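Local coordinates for protein C-C motif chemokine 1 (Homo sapiens, PDB 4OIJ) that acts as a secreted cytokine that attracts monocytes but not neutrophils and binds the chemokine receptor CCR8, at residues A[17-22]-A[56-61]. Numbering follows the deposited sequence.
With SO4 (sulfate ion), chain F; SO4 (sulfate ion), chain M; SO4 (sulfate ion), chain K.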
loop_
_atom_site.group_PDB
_atom_site.type_symbol
_atom_site.label_atom_id
_atom_site.label_comp_id
_atom_site.label_asym_id
_atom_site.label_seq_id
_atom_site.Cartn_x
_atom_site.Cartn_y
_atom_site.Cartn_z
ATOM N N GLU A 17 -15.232 9.107 7.613
ATOM C CA GLU A 17 -16.604 9.532 7.917
ATOM C C GLU A 17 -16.734 11.024 7.595
ATOM O O GLU A 17 -17.505 11.397 6.713
ATOM C CB GLU A 17 -16.991 9.286 9.402
ATOM C CG GLU A 17 -15.876 8.697 10.250
ATOM C CD GLU A 17 -15.322 9.478 11.429
ATOM O OE1 GLU A 17 -15.170 10.717 11.319
ATOM O OE2 GLU A 17 -14.931 8.823 12.424
ATOM N N GLN A 18 -15.962 11.866 8.298
ATOM C CA GLN A 18 -15.985 13.316 8.133
ATOM C C GLN A 18 -15.424 13.740 6.766
ATOM O O GLN A 18 -14.521 13.090 6.248
ATOM C CB GLN A 18 -15.206 14.000 9.277
ATOM C CG GLN A 18 -15.604 15.452 9.513
ATOM C CD GLN A 18 -14.735 16.122 10.553
ATOM O OE1 GLN A 18 -15.157 16.354 11.689
ATOM N NE2 GLN A 18 -13.515 16.492 10.180
ATOM N N GLU A 19 -15.945 14.856 6.217
ATOM C CA GLU A 19 -15.479 15.409 4.963
ATOM C C GLU A 19 -14.068 15.929 5.163
ATOM O O GLU A 19 -13.785 16.601 6.165
ATOM C CB GLU A 19 -16.363 16.580 4.485
ATOM C CG GLU A 19 -16.310 16.724 2.977
ATOM C CD GLU A 19 -16.132 18.078 2.325
ATOM O OE1 GLU A 19 -16.743 18.282 1.251
ATOM O OE2 GLU A 19 -15.311 18.888 2.815
ATOM N N ILE A 20 -13.174 15.565 4.230
ATOM C CA ILE A 20 -11.800 16.059 4.237
ATOM C C ILE A 20 -11.745 17.292 3.335
ATOM O O ILE A 20 -12.145 17.195 2.168
ATOM C CB ILE A 20 -10.802 14.973 3.768
ATOM C CG1 ILE A 20 -10.774 13.797 4.775
ATOM C CG2 ILE A 20 -9.399 15.567 3.531
ATOM C CD1 ILE A 20 -10.311 12.586 4.217
ATOM N N PRO A 21 -11.219 18.441 3.827
ATOM C CA PRO A 21 -11.108 19.617 2.962
ATOM C C PRO A 21 -10.282 19.336 1.709
ATOM O O PRO A 21 -9.185 18.773 1.795
ATOM C CB PRO A 21 -10.465 20.670 3.879
ATOM C CG PRO A 21 -10.830 20.246 5.259
ATOM C CD PRO A 21 -10.727 18.742 5.186
ATOM N N LEU A 22 -10.849 19.688 0.536
ATOM C CA LEU A 22 -10.206 19.528 -0.768
ATOM C C LEU A 22 -8.774 20.094 -0.782
ATOM O O LEU A 22 -7.871 19.409 -1.263
ATOM C CB LEU A 22 -11.050 20.142 -1.896
ATOM C CG LEU A 22 -10.500 19.969 -3.311
ATOM C CD1 LEU A 22 -10.541 18.485 -3.757
ATOM C CD2 LEU A 22 -11.234 20.856 -4.275
ATOM N N VAL A 56 -20.101 7.957 -1.714
ATOM C CA VAL A 56 -20.425 9.123 -0.882
ATOM C C VAL A 56 -20.172 10.400 -1.712
ATOM O O VAL A 56 -19.107 10.544 -2.307
ATOM C CB VAL A 56 -19.604 9.108 0.436
ATOM C CG1 VAL A 56 -20.017 10.254 1.355
ATOM C CG2 VAL A 56 -19.730 7.774 1.157
ATOM N N GLY A 57 -21.176 11.278 -1.753
ATOM C CA GLY A 57 -21.210 12.535 -2.503
ATOM C C GLY A 57 -19.945 13.365 -2.578
ATOM O O GLY A 57 -19.461 13.618 -3.680
ATOM N N TRP A 58 -19.410 13.812 -1.419
ATOM C CA TRP A 58 -18.222 14.678 -1.326
ATOM C C TRP A 58 -16.954 14.094 -1.944
ATOM O O TRP A 58 -16.163 14.836 -2.533
ATOM C CB TRP A 58 -17.972 15.150 0.119
ATOM C CG TRP A 58 -17.575 14.076 1.106
ATOM C CD1 TRP A 58 -18.398 13.424 1.982
ATOM C CD2 TRP A 58 -16.236 13.609 1.388
ATOM N NE1 TRP A 58 -17.671 12.536 2.748
ATOM C CE2 TRP A 58 -16.337 12.648 2.422
ATOM C CE3 TRP A 58 -14.953 13.949 0.900
ATOM C CZ2 TRP A 58 -15.209 12.018 2.973
ATOM C CZ3 TRP A 58 -13.837 13.317 1.435
ATOM C CH2 TRP A 58 -13.971 12.348 2.444
ATOM N N VAL A 59 -16.766 12.765 -1.798
ATOM C CA VAL A 59 -15.629 12.020 -2.324
ATOM C C VAL A 59 -15.574 12.143 -3.859
ATOM O O VAL A 59 -14.498 12.355 -4.414
ATOM C CB VAL A 59 -15.666 10.546 -1.861
ATOM C CG1 VAL A 59 -14.499 9.746 -2.447
ATOM C CG2 VAL A 59 -15.685 10.457 -0.339
ATOM N N GLN A 60 -16.744 12.002 -4.513
ATOM C CA GLN A 60 -16.938 12.085 -5.964
ATOM C C GLN A 60 -16.577 13.473 -6.488
ATOM O O GLN A 60 -15.873 13.578 -7.494
ATOM C CB GLN A 60 -18.397 11.749 -6.331
ATOM C CG GLN A 60 -18.795 10.299 -6.071
ATOM C CD GLN A 60 -20.269 10.020 -6.286
ATOM O OE1 GLN A 60 -21.152 10.848 -6.000
ATOM N NE2 GLN A 60 -20.568 8.816 -6.755
ATOM N N ARG A 61 -17.061 14.529 -5.801
ATOM C CA ARG A 61 -16.802 15.925 -6.163
ATOM C C ARG A 61 -15.340 16.305 -5.946
ATOM O O ARG A 61 -14.802 17.078 -6.729
ATOM C CB ARG A 61 -17.745 16.896 -5.427
ATOM C CG ARG A 61 -19.218 16.486 -5.498
ATOM C CD ARG A 61 -20.158 17.558 -5.027
ATOM N NE ARG A 61 -20.019 17.898 -3.610
ATOM C CZ ARG A 61 -20.638 17.277 -2.612
ATOM N NH1 ARG A 61 -21.409 16.222 -2.851
ATOM N NH2 ARG A 61 -20.497 17.709 -1.365
HETATM S S SO4 F . -22.018 15.194 0.949
HETATM O O1 SO4 F . -22.350 15.961 -0.260
HETATM O O2 SO4 F . -21.565 13.850 0.568
HETATM O O3 SO4 F . -20.983 15.908 1.743
HETATM O O4 SO4 F . -23.242 15.087 1.796
HETATM S S SO4 M . -17.868 20.176 -2.037
HETATM O O1 SO4 M . -18.583 19.481 -0.944
HETATM O O2 SO4 M . -18.202 19.542 -3.309
HETATM O O3 SO4 M . -18.275 21.591 -2.084
HETATM O O4 SO4 M . -16.400 20.129 -1.804
HETATM S S SO4 K . -24.323 10.839 -0.768
HETATM O O1 SO4 K . -25.727 10.514 -0.445
HETATM O O2 SO4 K . -23.996 10.328 -2.107
HETATM O O3 SO4 K . -24.134 12.288 -0.731
HETATM O O4 SO4 K . -23.451 10.228 0.227
HETATM O O HOH W 1 -18.223 10.368 4.180
#
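With chi1 at 67°, W58 sets CG between its own backbone N and carbonyl carbon, while E19 holds CG anti to its N (chi1 -154°); together these bring the E19 methylene over one face of the indole. This is the chemokine fold, and here the C-terminal helix 57-64, which lies across the three-stranded sheet, meets the N-loop that leads to strand 25-30. E19 CG sits 3.7 Å from the centroid of the five-membered ring, a CH-pi contact, and I20 N lies over the same face near the six-membered rim, 3.6 Å from W58 CZ3. V59 CG2 covers the opposite face, so the indole is held between the loop and a methyl of its own helix. I20 CD1 packs 4.1 Å from W58 CH2, and the I20 side chain also rests on L44 and A50 of the sheet. No direct hydrogen bond joins the two segments; an alanine in place of W58 would probably leave the E19 methylene without its aromatic partner and the loop without its water link to the helix. That water lies in the indole plane, accepting from W58 NE1 at 2.7 Å and donating to E17 O at 2.8 Å.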